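Local structure of protein argonaute (Aquifex aeolicus, 1YVU) at residues D18-V23 with E85-G90; L44-P49 with G61-D66; P49-E54 with Q98-D103. The protein uses short single-stranded DNA guides to bind complementary RNA targets and cleave them with the help of divalent metal ions. One frame throughout, in Å; residues are numbered along the deposited sequence.

Contact 1: D18-V23 with E85-G90; sequences DTTFTV and EEEFRG
Phe88 and Phe21 lie side by side where strands 20-21 and 86-87 pair. The Phe88 side chain can be followed outward. Its CB sits 4.1 Å from the centroid of the Phe21 ring, 12° off the normal, a CH-pi contact over the face; the same CB is 4.0 Å from Thr19 CG2. With CG anti to the backbone N (chi1 179°), the ring swings out alongside that of Phe21 and points the same way. The two planes lie within 7° of each other, yet the rings are slid so far apart that they barely overlap, centroids 5.1 Å apart. Thr19 CG2 borders one edge of the Phe88 ring, and the backbone N of Gly90 lies over the centre of one face. Phe91 adds an edge-to-face partner.

The backbone beside the rings is a two-stranded antiparallel ladder of the N-terminal domain. Phe21 and Glu86 form its hydrogen-bonded pair: Glu86 N donates to Phe21 O over 3.2 Å, while the return bond from Phe21 N to Glu86 O is weak. Phe88 N gives Thr19 O a further weak bond. Thr20 and Glu87 make the non-hydrogen-bonded pair on the other face of the ladder from Phe21 and Glu86, where the Glu87 chain, bent at chi2, brings OE2 to 3.0 Å from Thr20 OG1. Thr20 CG2 also meets Glu85 CG at 4.0 Å. Toward Val23 the contact turns aliphatic, Val23 CG2 lying 3.9 Å from Glu86 CB.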
loop_
_atom_site.group_PDB
_atom_site.type_symbol
_atom_site.label_atom_id
_atom_site.label_comp_id
_atom_site.label_asym_id
_atom_site.label_seq_id
_atom_site.Cartn_x
_atom_site.Cartn_y
_atom_site.Cartn_z
ATOM N N ASP A 18 31.467 -9.092 24.191
ATOM C CA ASP A 18 31.043 -8.800 25.572
ATOM C C ASP A 18 29.542 -9.118 25.584
ATOM O O ASP A 18 28.703 -8.293 25.201
ATOM C CB ASP A 18 31.324 -7.319 25.924
ATOM C CG ASP A 18 31.057 -6.990 27.405
ATOM O OD1 ASP A 18 29.931 -6.561 27.721
ATOM O OD2 ASP A 18 31.971 -7.147 28.253
ATOM N N THR A 19 29.231 -10.347 25.977
ATOM C CA THR A 19 27.857 -10.865 26.022
ATOM C C THR A 19 27.041 -10.418 27.259
ATOM O O THR A 19 25.943 -10.925 27.500
ATOM C CB THR A 19 27.878 -12.429 25.899
ATOM O OG1 THR A 19 29.045 -12.835 25.172
ATOM C CG2 THR A 19 26.685 -12.929 25.119
ATOM N N THR A 20 27.572 -9.451 28.016
ATOM C CA THR A 20 26.915 -8.927 29.223
ATOM C C THR A 20 25.891 -7.833 28.892
ATOM O O THR A 20 26.205 -6.843 28.206
ATOM C CB THR A 20 27.930 -8.391 30.277
ATOM O OG1 THR A 20 29.098 -9.228 30.306
ATOM C CG2 THR A 20 27.290 -8.405 31.667
ATOM N N PHE A 21 24.656 -8.085 29.351
ATOM C CA PHE A 21 23.459 -7.237 29.166
ATOM C C PHE A 21 22.736 -6.863 30.473
ATOM O O PHE A 21 22.467 -7.735 31.311
ATOM C CB PHE A 21 22.411 -7.968 28.291
ATOM C CG PHE A 21 22.614 -7.832 26.813
ATOM C CD1 PHE A 21 23.881 -8.023 26.216
ATOM C CD2 PHE A 21 21.518 -7.570 25.994
ATOM C CE1 PHE A 21 24.060 -7.966 24.818
ATOM C CE2 PHE A 21 21.672 -7.503 24.583
ATOM C CZ PHE A 21 22.951 -7.707 23.993
ATOM N N THR A 22 22.324 -5.597 30.571
ATOM C CA THR A 22 21.584 -5.087 31.721
ATOM C C THR A 22 20.052 -5.142 31.486
ATOM O O THR A 22 19.523 -4.560 30.534
ATOM C CB THR A 22 22.037 -3.650 32.066
ATOM O OG1 THR A 22 23.463 -3.626 32.176
ATOM C CG2 THR A 22 21.447 -3.190 33.398
ATOM N N VAL A 23 19.363 -5.869 32.363
ATOM C CA VAL A 23 17.910 -6.035 32.286
ATOM C C VAL A 23 17.184 -4.956 33.097
ATOM O O VAL A 23 17.667 -4.497 34.141
ATOM C CB VAL A 23 17.458 -7.450 32.789
ATOM C CG1 VAL A 23 16.009 -7.719 32.431
ATOM C CG2 VAL A 23 18.341 -8.538 32.204
ATOM N N GLU A 85 21.756 -7.371 35.679
ATOM C CA GLU A 85 22.311 -8.403 34.776
ATOM C C GLU A 85 21.807 -9.825 34.500
ATOM O O GLU A 85 21.189 -10.485 35.341
ATOM C CB GLU A 85 23.818 -8.502 35.016
ATOM C CG GLU A 85 24.595 -7.340 34.445
ATOM C CD GLU A 85 25.775 -6.938 35.299
ATOM O OE1 GLU A 85 26.585 -7.827 35.663
ATOM O OE2 GLU A 85 25.889 -5.722 35.599
ATOM N N GLU A 86 22.175 -10.277 33.292
ATOM C CA GLU A 86 21.916 -11.600 32.697
ATOM C C GLU A 86 22.712 -11.662 31.372
ATOM O O GLU A 86 22.905 -10.645 30.711
ATOM C CB GLU A 86 20.420 -11.851 32.442
ATOM C CG GLU A 86 19.772 -12.851 33.412
ATOM C CD GLU A 86 18.475 -13.439 32.871
ATOM O OE1 GLU A 86 18.566 -14.473 32.176
ATOM O OE2 GLU A 86 17.375 -12.884 33.132
ATOM N N GLU A 87 23.209 -12.850 31.025
ATOM C CA GLU A 87 24.009 -13.067 29.817
ATOM C C GLU A 87 23.202 -13.636 28.657
ATOM O O GLU A 87 22.554 -14.684 28.767
ATOM C CB GLU A 87 25.217 -13.954 30.121
ATOM C CG GLU A 87 26.125 -13.423 31.242
ATOM C CD GLU A 87 27.559 -13.206 30.797
ATOM O OE1 GLU A 87 28.263 -14.208 30.519
ATOM O OE2 GLU A 87 27.988 -12.034 30.746
ATOM N N PHE A 88 23.315 -12.936 27.530
ATOM C CA PHE A 88 22.627 -13.185 26.250
ATOM C C PHE A 88 22.976 -14.447 25.428
ATOM O O PHE A 88 24.114 -14.632 24.996
ATOM C CB PHE A 88 22.806 -11.904 25.408
ATOM C CG PHE A 88 22.201 -11.951 24.031
ATOM C CD1 PHE A 88 20.816 -11.821 23.847
ATOM C CD2 PHE A 88 23.030 -12.064 22.900
ATOM C CE1 PHE A 88 20.267 -11.801 22.551
ATOM C CE2 PHE A 88 22.489 -12.050 21.599
ATOM C CZ PHE A 88 21.111 -11.915 21.428
ATOM N N ARG A 89 21.956 -15.246 25.120
ATOM C CA ARG A 89 22.139 -16.480 24.346
ATOM C C ARG A 89 21.250 -16.558 23.090
ATOM O O ARG A 89 20.375 -17.448 22.992
ATOM C CB ARG A 89 21.886 -17.700 25.244
ATOM C CG ARG A 89 22.678 -17.696 26.552
ATOM C CD ARG A 89 22.752 -19.054 27.211
ATOM N NE ARG A 89 23.406 -20.051 26.361
ATOM C CZ ARG A 89 24.692 -20.046 26.007
ATOM N NH1 ARG A 89 25.517 -19.092 26.419
ATOM N NH2 ARG A 89 25.146 -20.995 25.209
ATOM N N GLY A 90 21.497 -15.650 22.131
ATOM C CA GLY A 90 20.718 -15.591 20.886
ATOM C C GLY A 90 19.349 -14.935 21.030
ATOM O O GLY A 90 18.960 -14.589 22.145
#

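Contact 2: L44-P49 with G61-D66; sequences LQTGLP and GKVEKD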
loop_
_atom_site.group_PDB
_atom_site.type_symbol
_atom_site.label_atom_id
_atom_site.label_comp_id
_atom_site.label_asym_id
_atom_site.label_seq_id
_atom_site.Cartn_x
_atom_site.Cartn_y
_atom_site.Cartn_z
ATOM N N LEU A 44 17.415 5.748 24.679
ATOM C CA LEU A 44 17.830 7.157 24.723
ATOM C C LEU A 44 18.571 7.598 25.989
ATOM O O LEU A 44 19.635 8.226 25.894
ATOM C CB LEU A 44 16.632 8.082 24.492
ATOM C CG LEU A 44 15.962 8.172 23.118
ATOM C CD1 LEU A 44 15.001 9.343 23.181
ATOM C CD2 LEU A 44 16.968 8.386 21.991
ATOM N N GLN A 45 18.009 7.249 27.159
ATOM C CA GLN A 45 18.569 7.579 28.486
ATOM C C GLN A 45 19.836 6.806 28.837
ATOM O O GLN A 45 20.763 7.354 29.454
ATOM C CB GLN A 45 17.518 7.384 29.578
ATOM C CG GLN A 45 16.560 8.555 29.689
ATOM C CD GLN A 45 15.939 8.697 31.068
ATOM O OE1 GLN A 45 16.608 8.527 32.094
ATOM N NE2 GLN A 45 14.653 9.041 31.095
ATOM N N THR A 46 19.870 5.550 28.387
ATOM C CA THR A 46 20.990 4.622 28.570
ATOM C C THR A 46 22.097 4.978 27.588
ATOM O O THR A 46 23.179 5.416 27.980
ATOM C CB THR A 46 20.559 3.141 28.303
ATOM O OG1 THR A 46 19.409 2.817 29.094
ATOM C CG2 THR A 46 21.635 2.186 28.676
ATOM N N GLY A 47 21.793 4.799 26.310
ATOM C CA GLY A 47 22.755 5.075 25.264
ATOM C C GLY A 47 23.257 3.775 24.684
ATOM O O GLY A 47 24.095 3.785 23.787
ATOM N N LEU A 48 22.762 2.656 25.216
ATOM C CA LEU A 48 23.156 1.324 24.761
ATOM C C LEU A 48 21.977 0.649 24.081
ATOM O O LEU A 48 20.848 0.755 24.571
ATOM C CB LEU A 48 23.598 0.444 25.951
ATOM C CG LEU A 48 24.810 0.823 26.816
ATOM C CD1 LEU A 48 24.727 0.131 28.135
ATOM C CD2 LEU A 48 26.122 0.510 26.120
ATOM N N PRO A 49 22.203 0.011 22.900
ATOM C CA PRO A 49 21.196 -0.711 22.116
ATOM C C PRO A 49 20.270 -1.573 22.984
ATOM O O PRO A 49 20.727 -2.266 23.895
ATOM C CB PRO A 49 22.067 -1.542 21.192
ATOM C CG PRO A 49 23.077 -0.554 20.790
ATOM C CD PRO A 49 23.442 0.131 22.098
ATOM N N GLY A 61 25.240 -3.998 27.115
ATOM C CA GLY A 61 26.415 -3.503 27.810
ATOM C C GLY A 61 26.185 -3.119 29.255
ATOM O O GLY A 61 25.088 -3.288 29.797
ATOM N N LYS A 62 27.231 -2.558 29.860
ATOM C CA LYS A 62 27.206 -2.136 31.253
ATOM C C LYS A 62 27.052 -0.631 31.436
ATOM O O LYS A 62 27.777 0.163 30.824
ATOM C CB LYS A 62 28.472 -2.607 31.992
ATOM C CG LYS A 62 28.689 -4.112 32.000
ATOM C CD LYS A 62 29.872 -4.507 32.870
ATOM C CE LYS A 62 30.120 -6.009 32.779
ATOM N NZ LYS A 62 31.116 -6.544 33.758
ATOM N N VAL A 63 26.047 -0.268 32.235
ATOM C CA VAL A 63 25.753 1.124 32.601
ATOM C C VAL A 63 26.212 1.179 34.062
ATOM O O VAL A 63 25.700 0.422 34.904
ATOM C CB VAL A 63 24.220 1.464 32.610
ATOM C CG1 VAL A 63 23.996 2.967 32.444
ATOM C CG2 VAL A 63 23.459 0.674 31.588
ATOM N N GLU A 64 27.197 2.031 34.351
ATOM C CA GLU A 64 27.719 2.185 35.713
ATOM C C GLU A 64 26.743 2.991 36.569
ATOM O O GLU A 64 26.063 3.886 36.054
ATOM C CB GLU A 64 29.088 2.874 35.694
ATOM C CG GLU A 64 30.175 2.080 34.966
ATOM C CD GLU A 64 31.549 2.743 35.015
ATOM O OE1 GLU A 64 31.630 3.985 35.179
ATOM O OE2 GLU A 64 32.559 2.013 34.882
ATOM N N LYS A 65 26.645 2.617 37.851
ATOM C CA LYS A 65 25.782 3.259 38.867
ATOM C C LYS A 65 24.254 3.227 38.602
ATOM O O LYS A 65 23.497 3.904 39.311
ATOM C CB LYS A 65 26.241 4.718 39.139
ATOM C CG LYS A 65 27.716 4.936 39.564
ATOM C CD LYS A 65 28.152 6.380 39.246
ATOM C CE LYS A 65 29.605 6.661 39.595
ATOM N NZ LYS A 65 30.017 8.018 39.122
ATOM N N ASP A 66 23.809 2.428 37.619
ATOM C CA ASP A 66 22.379 2.313 37.247
ATOM C C ASP A 66 21.452 1.746 38.334
ATOM O O ASP A 66 21.662 0.635 38.842
ATOM C CB ASP A 66 22.191 1.530 35.917
ATOM C CG ASP A 66 22.365 0.002 36.069
ATOM O OD1 ASP A 66 23.505 -0.461 36.297
ATOM O OD2 ASP A 66 21.348 -0.733 35.979
#
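The peptide group joining Gly61 to Lys62 is the flat surface of this contact, and Leu48 presses a methyl onto one of its faces. Leu48 CD1 stands 3.7 Å from Gly61 C, almost straight above the carbonyl carbon, and 4.1 Å from Lys62 N. At the rim of the same peptide, Gly61 O accepts a hydrogen bond from Thr22 OG1, so one planar unit serves apolar packing through its face and polar bonding through its oxygen. Gly61 brings no side chain of its own, and Leu48 can lie directly against the main chain.

The reach of Leu48 follows from its torsions. CG is anti to the carbonyl carbon (chi1 -62°) and CD1 continues outward nearly anti to CA (chi2 160°), which carries this methyl across to the other segment.

The setting is the open end of a beta hairpin, strands 50-53 and 56-59 of the N-terminal domain. Pro49 and Ala60 are still joined through their backbones; beyond them the two chains part, with CA atoms 6.6 Å apart at Leu48 and Gly61 and 7.2 Å apart at Thr46 and Val63. Side chains bridge the gap. Val63 CG2 is the meeting point, 3.7 Å from Leu48 CD1 and 3.8 Å from Thr46 CG2. The Val63 and Leu48 side chains slide past each other in opposite directions, whereas Thr46 comes in at about a right angle. Thr46 turns its methyl to Val63 while its OG1 bonds back to Val42 O in helix 32-46. Gly47, with positive phi, then takes the chain out of that helix. On the facing segment, Val63 opens a type II turn closing at Asp66, and its side chain also touches Tyr69 of strand 69-72.

Contact 3: P49-E54 with Q98-D103; sequences PTFRRE and QELFRD
Glu99 and Asp103, one helical turn apart on helix 94-107, each take a backbone N-H from strand 50-53. The shorter bond runs from Arg52 N to Glu99 OE1, 2.8 Å with an angle of 145° at the hydrogen, the donor arriving nearly in line with the carboxylate C-O bond. Glu99 reaches it with an extended chain, CG anti to the carbonyl carbon and chi2 at -172°. The second bond, from Thr50 N to Asp103 OD2, is longer at 3.3 Å but straighter, and uses the anti lone pair, the one turned away from OD1. OD1 in turn forms a salt bridge with Arg39 NH2, which gives this carboxylate a partner on each oxygen. The Arg52 guanidinium can add only an attraction between charges, probably modest: its NH1 lies 4.3 Å from Glu99 OE2, and that oxygen is well out of the guanidinium plane.

Strand and helix run almost exactly antiparallel here, and the axes of strand 50-53 and of residues 98-103 of the helix come within 6.5 Å. Alternate residues, Pro49 and Phe51, make backbone hydrogen bonds to Ala60 and Trp58 across the 50-53/56-59 hairpin of the N-terminal domain, so the helix serves the edge that Thr50 and Arg52 present.

Apolar contacts lie beside these bonds. Leu100 CD1 touches Phe51 CD2 at 3.7 Å, arriving in the plane of the ring at its edge, and lies 3.9 Å from Pro49 CB. Asp103 CB rests 3.8 Å from Pro49 CA. The Phe51 ring also meets that of Trp58.

The chemistry illustrates how N-H groups on the outer edge of a hairpin strand can be met by a helix: two side-chain carboxylates stand in for carbonyl acceptors, and the arginines around them probably help keep these buried acids ionised.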
loop_
_atom_site.group_PDB
_atom_site.type_symbol
_atom_site.label_atom_id
_atom_site.label_comp_id
_atom_site.label_asym_id
_atom_site.label_seq_id
_atom_site.Cartn_x
_atom_site.Cartn_y
_atom_site.Cartn_z
ATOM N N PRO A 49 22.203 0.011 22.900
ATOM C CA PRO A 49 21.196 -0.711 22.116
ATOM C C PRO A 49 20.270 -1.573 22.984
ATOM O O PRO A 49 20.727 -2.266 23.895
ATOM C CB PRO A 49 22.067 -1.542 21.192
ATOM C CG PRO A 49 23.077 -0.554 20.790
ATOM C CD PRO A 49 23.442 0.131 22.098
ATOM N N THR A 50 18.980 -1.538 22.686
ATOM C CA THR A 50 18.014 -2.235 23.495
ATOM C C THR A 50 17.037 -3.070 22.713
ATOM O O THR A 50 16.735 -2.780 21.569
ATOM C CB THR A 50 17.204 -1.169 24.337
ATOM O OG1 THR A 50 18.112 -0.386 25.119
ATOM C CG2 THR A 50 16.157 -1.788 25.271
ATOM N N PHE A 51 16.601 -4.160 23.327
ATOM C CA PHE A 51 15.562 -4.997 22.757
ATOM C C PHE A 51 14.548 -5.350 23.849
ATOM O O PHE A 51 14.872 -5.325 25.041
ATOM C CB PHE A 51 16.097 -6.214 21.954
ATOM C CG PHE A 51 16.643 -7.354 22.783
ATOM C CD1 PHE A 51 15.785 -8.345 23.306
ATOM C CD2 PHE A 51 18.021 -7.489 22.975
ATOM C CE1 PHE A 51 16.282 -9.457 24.003
ATOM C CE2 PHE A 51 18.546 -8.604 23.672
ATOM C CZ PHE A 51 17.670 -9.593 24.189
ATOM N N ARG A 52 13.337 -5.689 23.417
ATOM C CA ARG A 52 12.241 -6.037 24.308
ATOM C C ARG A 52 11.946 -7.546 24.311
ATOM O O ARG A 52 11.454 -8.088 23.323
ATOM C CB ARG A 52 10.993 -5.244 23.885
ATOM C CG ARG A 52 9.879 -5.107 24.924
ATOM C CD ARG A 52 8.536 -4.905 24.245
ATOM N NE ARG A 52 7.917 -6.190 23.942
ATOM C CZ ARG A 52 7.341 -6.516 22.788
ATOM N NH1 ARG A 52 7.287 -5.647 21.788
ATOM N NH2 ARG A 52 6.853 -7.742 22.622
ATOM N N ARG A 53 12.260 -8.208 25.429
ATOM C CA ARG A 53 12.003 -9.641 25.626
ATOM C C ARG A 53 10.792 -9.672 26.552
ATOM O O ARG A 53 10.928 -9.524 27.767
ATOM C CB ARG A 53 13.215 -10.323 26.284
ATOM C CG ARG A 53 13.520 -11.742 25.780
ATOM C CD ARG A 53 14.855 -12.308 26.313
ATOM N NE ARG A 53 15.850 -12.546 25.256
ATOM C CZ ARG A 53 16.955 -13.278 25.394
ATOM N NH1 ARG A 53 17.255 -13.867 26.545
ATOM N NH2 ARG A 53 17.762 -13.439 24.364
ATOM N N GLU A 54 9.606 -9.779 25.948
ATOM C CA GLU A 54 8.303 -9.781 26.638
ATOM C C GLU A 54 8.098 -8.551 27.556
ATOM O O GLU A 54 7.664 -7.502 27.076
ATOM C CB GLU A 54 8.016 -11.115 27.376
ATOM C CG GLU A 54 7.988 -12.419 26.508
ATOM C CD GLU A 54 6.717 -12.646 25.665
ATOM O OE1 GLU A 54 5.624 -12.155 26.025
ATOM O OE2 GLU A 54 6.817 -13.358 24.638
ATOM N N GLN A 98 15.830 -6.980 15.106
ATOM C CA GLN A 98 15.634 -5.697 14.456
ATOM C C GLN A 98 15.818 -4.529 15.428
ATOM O O GLN A 98 16.635 -3.641 15.189
ATOM C CB GLN A 98 14.249 -5.685 13.891
ATOM C CG GLN A 98 13.900 -4.492 13.080
ATOM C CD GLN A 98 12.423 -4.448 12.959
ATOM O OE1 GLN A 98 11.742 -3.808 13.807
ATOM N NE2 GLN A 98 11.881 -5.255 12.022
ATOM N N GLU A 99 15.122 -4.611 16.560
ATOM C CA GLU A 99 15.158 -3.599 17.602
ATOM C C GLU A 99 16.579 -3.300 17.977
ATOM O O GLU A 99 17.016 -2.150 17.831
ATOM C CB GLU A 99 14.391 -4.032 18.826
ATOM C CG GLU A 99 12.937 -4.182 18.548
ATOM C CD GLU A 99 12.126 -4.429 19.788
ATOM O OE1 GLU A 99 12.711 -4.639 20.868
ATOM O OE2 GLU A 99 10.883 -4.368 19.703
ATOM N N LEU A 100 17.342 -4.364 18.251
ATOM C CA LEU A 100 18.749 -4.223 18.628
ATOM C C LEU A 100 19.613 -3.745 17.432
ATOM O O LEU A 100 20.304 -2.737 17.551
ATOM C CB LEU A 100 19.277 -5.534 19.230
ATOM C CG LEU A 100 20.588 -5.365 20.009
ATOM C CD1 LEU A 100 20.250 -5.003 21.421
ATOM C CD2 LEU A 100 21.482 -6.620 19.962
ATOM N N PHE A 101 19.468 -4.380 16.263
ATOM C CA PHE A 101 20.231 -3.994 15.068
ATOM C C PHE A 101 20.102 -2.502 14.724
ATOM O O PHE A 101 21.111 -1.829 14.509
ATOM C CB PHE A 101 19.813 -4.847 13.854
ATOM C CG PHE A 101 20.606 -4.562 12.570
ATOM C CD1 PHE A 101 21.975 -4.929 12.450
ATOM C CD2 PHE A 101 19.989 -3.930 11.476
ATOM C CE1 PHE A 101 22.715 -4.663 11.243
ATOM C CE2 PHE A 101 20.721 -3.656 10.266
ATOM C CZ PHE A 101 22.083 -4.025 10.156
ATOM N N ARG A 102 18.861 -2.004 14.708
ATOM C CA ARG A 102 18.544 -0.610 14.376
ATOM C C ARG A 102 19.255 0.417 15.240
ATOM O O ARG A 102 19.827 1.387 14.749
ATOM C CB ARG A 102 17.044 -0.376 14.476
ATOM C CG ARG A 102 16.259 -0.889 13.296
ATOM C CD ARG A 102 14.817 -0.438 13.398
ATOM N NE ARG A 102 14.079 -0.768 12.178
ATOM C CZ ARG A 102 12.753 -0.893 12.098
ATOM N NH1 ARG A 102 11.987 -0.713 13.173
ATOM N NH2 ARG A 102 12.191 -1.242 10.942
ATOM N N ASP A 103 19.272 0.140 16.533
ATOM C CA ASP A 103 19.908 0.990 17.526
ATOM C C ASP A 103 21.414 1.011 17.360
ATOM O O ASP A 103 22.094 1.897 17.862
ATOM C CB ASP A 103 19.515 0.528 18.932
ATOM C CG ASP A 103 18.008 0.744 19.249
ATOM O OD1 ASP A 103 17.269 1.385 18.445
ATOM O OD2 ASP A 103 17.560 0.270 20.323
#

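From the N terminus, residues 18-23 come first and wait until 85-90 for their partner, so contact 1 closes a loop over most of the N-terminal domain. Contact 2 is nested within it, joining the end of helix 32-46 to the chain leaving the 50-53/56-59 hairpin. Contact 3 starts at Pro49, which it shares with contact 2, but finds its partner at 98-103, beyond contact 1; it therefore crosses both. Contacts 1 and 2 touch through Thr22, which also packs on Asp66, and the Phe21 and Phe88 rings pack against Phe51 of contact 3. Ladder, hairpin and helix 94-107 are thus tied together.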